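ComZ (Thermus thermophilus, PDB 6QVI) is a competence-associated pilin that probably acts as a DNA receptor at the pilus tip, with a beta-solenoid domain joined to a pseudopilin-like domain. Local coordinates at residues A[378-383]-A[410-416]; A[450-455]-A[467-473]. One frame throughout, in Å; residues are numbered along the deposited sequence.

Contact 1: residues A[378-383]-A[410-416]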
loop_
_atom_site.group_PDB
_atom_site.type_symbol
_atom_site.label_atom_id
_atom_site.label_comp_id
_atom_site.label_asym_id
_atom_site.label_seq_id
_atom_site.Cartn_x
_atom_site.Cartn_y
_atom_site.Cartn_z
ATOM N N GLY A 378 -5.416 2.692 26.205
ATOM C CA GLY A 378 -5.978 3.601 27.179
ATOM C C GLY A 378 -4.947 4.579 27.641
ATOM O O GLY A 378 -4.979 5.050 28.737
ATOM N N ILE A 379 -4.065 4.926 26.745
ATOM C CA ILE A 379 -2.931 5.788 27.039
ATOM C C ILE A 379 -2.769 6.690 25.830
ATOM O O ILE A 379 -2.944 6.233 24.700
ATOM C CB ILE A 379 -1.643 4.973 27.277
ATOM C CG1 ILE A 379 -1.652 4.322 28.667
ATOM C CG2 ILE A 379 -0.401 5.840 27.064
ATOM C CD1 ILE A 379 -0.490 3.363 28.884
ATOM N N ASP A 380 -2.567 7.975 26.060
ATOM C CA ASP A 380 -2.176 8.842 24.970
ATOM C C ASP A 380 -0.656 8.950 24.941
ATOM O O ASP A 380 0.037 8.641 25.913
ATOM C CB ASP A 380 -2.846 10.207 25.110
ATOM C CG ASP A 380 -4.345 10.150 24.770
ATOM O OD1 ASP A 380 -5.108 11.121 25.015
ATOM O OD2 ASP A 380 -4.757 9.095 24.231
ATOM N N ALA A 381 -0.129 9.368 23.804
ATOM C CA ALA A 381 1.301 9.564 23.692
ATOM C C ALA A 381 1.554 10.921 23.078
ATOM O O ALA A 381 0.875 11.295 22.119
ATOM C CB ALA A 381 1.952 8.448 22.850
ATOM N N VAL A 382 2.521 11.655 23.625
ATOM C CA VAL A 382 2.991 12.880 22.993
ATOM C C VAL A 382 4.514 12.778 22.998
ATOM O O VAL A 382 5.107 12.343 23.999
ATOM C CB VAL A 382 2.517 14.166 23.737
ATOM C CG1 VAL A 382 1.007 14.078 24.132
ATOM C CG2 VAL A 382 3.469 14.613 24.821
ATOM N N LEU A 383 5.131 13.020 21.837
ATOM C CA LEU A 383 6.574 13.187 21.714
ATOM C C LEU A 383 6.779 14.668 21.527
ATOM O O LEU A 383 6.365 15.234 20.507
ATOM C CB LEU A 383 7.178 12.411 20.545
ATOM C CG LEU A 383 7.137 10.908 20.520
ATOM C CD1 LEU A 383 5.795 10.510 20.076
ATOM C CD2 LEU A 383 8.161 10.480 19.501
ATOM N N GLY A 410 -7.869 7.162 25.932
ATOM C CA GLY A 410 -6.589 6.911 25.312
ATOM C C GLY A 410 -6.689 6.904 23.816
ATOM O O GLY A 410 -7.701 7.285 23.208
ATOM N N GLY A 411 -5.605 6.432 23.206
ATOM C CA GLY A 411 -5.567 6.190 21.779
ATOM C C GLY A 411 -5.122 7.353 20.919
ATOM O O GLY A 411 -5.119 7.217 19.677
ATOM N N ASN A 412 -4.744 8.486 21.512
ATOM C CA ASN A 412 -4.341 9.643 20.720
ATOM C C ASN A 412 -2.828 9.798 20.734
ATOM O O ASN A 412 -2.138 9.345 21.651
ATOM C CB ASN A 412 -5.005 10.921 21.225
ATOM C CG ASN A 412 -6.511 10.824 21.215
ATOM O OD1 ASN A 412 -7.155 10.955 20.163
ATOM N ND2 ASN A 412 -7.088 10.566 22.385
ATOM N N LEU A 413 -2.322 10.469 19.699
ATOM C CA LEU A 413 -0.895 10.609 19.464
ATOM C C LEU A 413 -0.605 12.044 19.049
ATOM O O LEU A 413 -1.342 12.631 18.249
ATOM C CB LEU A 413 -0.439 9.666 18.337
ATOM C CG LEU A 413 1.017 9.777 17.840
ATOM C CD1 LEU A 413 2.039 9.774 19.016
ATOM C CD2 LEU A 413 1.407 8.778 16.714
ATOM N N ASP A 414 0.471 12.606 19.598
ATOM C CA ASP A 414 0.910 13.967 19.293
ATOM C C ASP A 414 2.404 13.911 18.997
ATOM O O ASP A 414 3.179 13.403 19.818
ATOM C CB ASP A 414 0.592 14.935 20.444
ATOM C CG ASP A 414 -0.868 15.448 20.415
ATOM O OD1 ASP A 414 -1.780 14.674 20.065
ATOM O OD2 ASP A 414 -1.109 16.645 20.727
ATOM N N ILE A 415 2.803 14.413 17.818
ATOM C CA ILE A 415 4.203 14.461 17.401
ATOM C C ILE A 415 4.522 15.937 17.193
ATOM O O ILE A 415 4.213 16.507 16.135
ATOM C CB ILE A 415 4.442 13.642 16.130
ATOM C CG1 ILE A 415 3.958 12.207 16.346
ATOM C CG2 ILE A 415 5.913 13.599 15.746
ATOM C CD1 ILE A 415 4.339 11.263 15.225
ATOM N N ASN A 416 5.143 16.573 18.194
ATOM C CA ASN A 416 5.281 18.022 18.140
ATOM C C ASN A 416 6.655 18.480 17.688
ATOM O O ASN A 416 6.800 19.636 17.273
ATOM C CB ASN A 416 4.972 18.653 19.504
ATOM C CG ASN A 416 3.636 18.197 20.064
ATOM O OD1 ASN A 416 2.670 18.022 19.313
ATOM N ND2 ASN A 416 3.553 18.057 21.385
#
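D380 and N412 turn their side chains the same way, each with CG anti to its own carbonyl carbon (chi1 -73° and -58°), and this lays them side by side with the carboxylate and amide planes 78° apart. OD2 of D380 takes the backbone N-H of N412 at 2.8 Å, met from above the carboxylate plane, while ND2 of N412 adds only weak bonds to OD1 and OD2. The amide's other end, OD1, is bonded to the backbone N of D440. From here the strands run parallel: A381 N reaches N412 O at 2.9 Å, D414 N returns to A381 O, L383 N donates to D414 O at 2.8 Å, and N416 N closes the run on L383 O. On one face CG1 of V382 lies alongside CB of D414 at 3.8 Å, and the D414 carboxylate goes on to a salt bridge with R444. On the other, CD1 of L413 comes within 4.0 Å of L383 CD1 and 4.1 Å of A381 CB. Strand 380-383 is also bonded to strand 335-337, and strand 409-415 pairs onward with strand 441-443, so this contact is one rung-to-rung step of the beta-solenoid domain.

Contact 2: residues A[450-455]-A[467-473]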
loop_
_atom_site.group_PDB
_atom_site.type_symbol
_atom_site.label_atom_id
_atom_site.label_comp_id
_atom_site.label_asym_id
_atom_site.label_seq_id
_atom_site.Cartn_x
_atom_site.Cartn_y
_atom_site.Cartn_z
ATOM N N ALA A 450 7.240 8.564 8.625
ATOM C CA ALA A 450 6.655 7.359 9.177
ATOM C C ALA A 450 5.357 7.038 8.454
ATOM O O ALA A 450 4.631 7.959 8.071
ATOM C CB ALA A 450 6.396 7.565 10.671
ATOM N N PRO A 451 5.007 5.767 8.262
ATOM C CA PRO A 451 3.644 5.453 7.824
ATOM C C PRO A 451 2.757 5.543 9.056
ATOM O O PRO A 451 3.146 5.116 10.146
ATOM C CB PRO A 451 3.745 4.021 7.298
ATOM C CG PRO A 451 4.820 3.426 8.121
ATOM C CD PRO A 451 5.818 4.550 8.430
ATOM N N VAL A 452 1.608 6.186 8.895
ATOM C CA VAL A 452 0.748 6.544 10.004
ATOM C C VAL A 452 -0.687 6.076 9.773
ATOM O O VAL A 452 -1.248 6.281 8.689
ATOM C CB VAL A 452 0.835 8.070 10.171
ATOM C CG1 VAL A 452 -0.424 8.624 10.797
ATOM C CG2 VAL A 452 2.119 8.444 10.945
ATOM N N TYR A 453 -1.313 5.530 10.820
ATOM C CA TYR A 453 -2.748 5.223 10.842
ATOM C C TYR A 453 -3.427 5.950 11.998
ATOM O O TYR A 453 -3.061 5.748 13.166
ATOM C CB TYR A 453 -3.037 3.734 11.027
ATOM C CG TYR A 453 -4.514 3.432 11.218
ATOM C CD1 TYR A 453 -5.045 3.325 12.485
ATOM C CD2 TYR A 453 -5.395 3.358 10.140
ATOM C CE1 TYR A 453 -6.376 3.074 12.691
ATOM C CE2 TYR A 453 -6.743 3.097 10.336
ATOM C CZ TYR A 453 -7.218 2.961 11.637
ATOM O OH TYR A 453 -8.542 2.710 11.935
ATOM N N ALA A 454 -4.489 6.678 11.682
ATOM C CA ALA A 454 -5.333 7.328 12.675
ATOM C C ALA A 454 -6.768 6.863 12.474
ATOM O O ALA A 454 -7.412 7.232 11.482
ATOM C CB ALA A 454 -5.242 8.851 12.572
ATOM N N GLY A 455 -7.286 6.094 13.443
ATOM C CA GLY A 455 -8.680 5.698 13.396
ATOM C C GLY A 455 -9.631 6.875 13.357
ATOM O O GLY A 455 -10.683 6.796 12.720
ATOM N N PHE A 467 6.242 12.390 5.469
ATOM C CA PHE A 467 6.704 11.437 4.480
ATOM C C PHE A 467 6.351 10.039 4.935
ATOM O O PHE A 467 6.596 9.680 6.092
ATOM C CB PHE A 467 8.206 11.560 4.258
ATOM C CG PHE A 467 8.677 12.970 4.063
ATOM C CD1 PHE A 467 9.015 13.434 2.802
ATOM C CD2 PHE A 467 8.832 13.821 5.143
ATOM C CE1 PHE A 467 9.472 14.734 2.616
ATOM C CE2 PHE A 467 9.298 15.126 4.961
ATOM C CZ PHE A 467 9.619 15.575 3.695
ATOM N N GLY A 468 5.821 9.244 4.022
ATOM C CA GLY A 468 5.281 7.961 4.401
ATOM C C GLY A 468 3.902 7.849 3.785
ATOM O O GLY A 468 3.804 7.678 2.569
ATOM N N SER A 469 2.849 7.881 4.607
ATOM C CA SER A 469 1.468 7.776 4.139
ATOM C C SER A 469 0.557 7.988 5.335
ATOM O O SER A 469 0.932 7.662 6.466
ATOM C CB SER A 469 1.188 6.400 3.502
ATOM O OG SER A 469 1.769 5.372 4.295
ATOM N N VAL A 470 -0.657 8.480 5.103
ATOM C CA VAL A 470 -1.608 8.505 6.202
ATOM C C VAL A 470 -2.822 7.751 5.738
ATOM O O VAL A 470 -3.270 7.928 4.601
ATOM C CB VAL A 470 -1.949 9.937 6.698
ATOM C CG1 VAL A 470 -0.678 10.742 6.811
ATOM C CG2 VAL A 470 -3.111 10.651 5.909
ATOM N N ILE A 471 -3.232 6.793 6.550
ATOM C CA ILE A 471 -4.534 6.147 6.519
ATOM C C ILE A 471 -5.325 6.733 7.672
ATOM O O ILE A 471 -4.931 6.606 8.844
ATOM C CB ILE A 471 -4.460 4.608 6.665
ATOM C CG1 ILE A 471 -3.647 4.013 5.517
ATOM C CG2 ILE A 471 -5.851 4.000 6.878
ATOM C CD1 ILE A 471 -3.118 2.623 5.807
ATOM N N SER A 472 -6.418 7.406 7.348
ATOM C CA SER A 472 -7.199 7.968 8.425
ATOM C C SER A 472 -8.621 8.218 7.953
ATOM O O SER A 472 -8.892 8.369 6.766
ATOM C CB SER A 472 -6.551 9.261 8.939
ATOM O OG SER A 472 -6.967 10.359 8.159
ATOM N N ASN A 473 -9.516 8.324 8.922
ATOM C CA ASN A 473 -10.910 8.487 8.590
ATOM C C ASN A 473 -11.204 9.900 8.137
ATOM O O ASN A 473 -12.121 10.094 7.323
ATOM C CB ASN A 473 -11.762 8.118 9.801
ATOM C CG ASN A 473 -13.204 7.968 9.444
ATOM O OD1 ASN A 473 -13.962 8.945 9.448
ATOM N ND2 ASN A 473 -13.594 6.748 9.069
#
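Strands 451-454 and 469-472 run parallel, their directions 13° apart and their axes 4.7 Å from each other at closest approach. V452 is gripped through both backbone groups, its N bonding to S469 O at 2.9 Å and its O accepting I471 N at 3.0 Å; A454 N then donates to I471 O at 2.9 Å. Before the strands, A450 N meets F467 O at 2.8 Å, and after them N473 N makes a weak bond to A454 O. At G468, where the chain turns a corner, a CB would run into A450 O and crowd the carbonyl O of F467, so glycine fits where a larger residue would not.

Y453 and I471 carry the side-chain contact. The tyrosine's CG stands anti to its backbone N (chi1 173°), and CG2 of I471 meets the ring at its edge, in plane, 3.4 Å from CD2. The same ring packs edge-to-face with W294, and its OH makes a weak hydrogen bond to P277 O. An alanine in place of Y453 would be likely to open a gap beside I471 CG2 and cost W294 this edge-to-face partner. On the opposite face, CB of A454 lies 3.9 Å from CB of S472, whose OG bonds to Q474 O, and V452, V470 and S472 all touch F458 of strand 457-461.

Parallel neighbours in register, with the chain turning corners at A450 and G455 and again at G468 and N473, are the mark of a beta-solenoid: each strand forms one side of a coil and the next coil lays its equivalent strand alongside.

From the N terminus, helix 12-40 and the antiparallel strands from 74-76 to 120-130 come first, and the solenoid follows. Contact 1 closes a loop of 26 residues, which includes strands 387-392 and 398-406. Only then does contact 2 open, closing 11 residues that include strand 457-461. The loops are in series, neither nested nor crossed. The centres of contacts 1 and 2 lie about 14 Å apart, and their nearest atoms about 6 Å apart. Strand 441-443 links them: it pairs with strand 409-415, and the side chain of I441 touches L413 of contact 1 and V452 and A454 of contact 2. Both contacts join strands within the solenoid, before strand 517-529 returns to the antiparallel sheet.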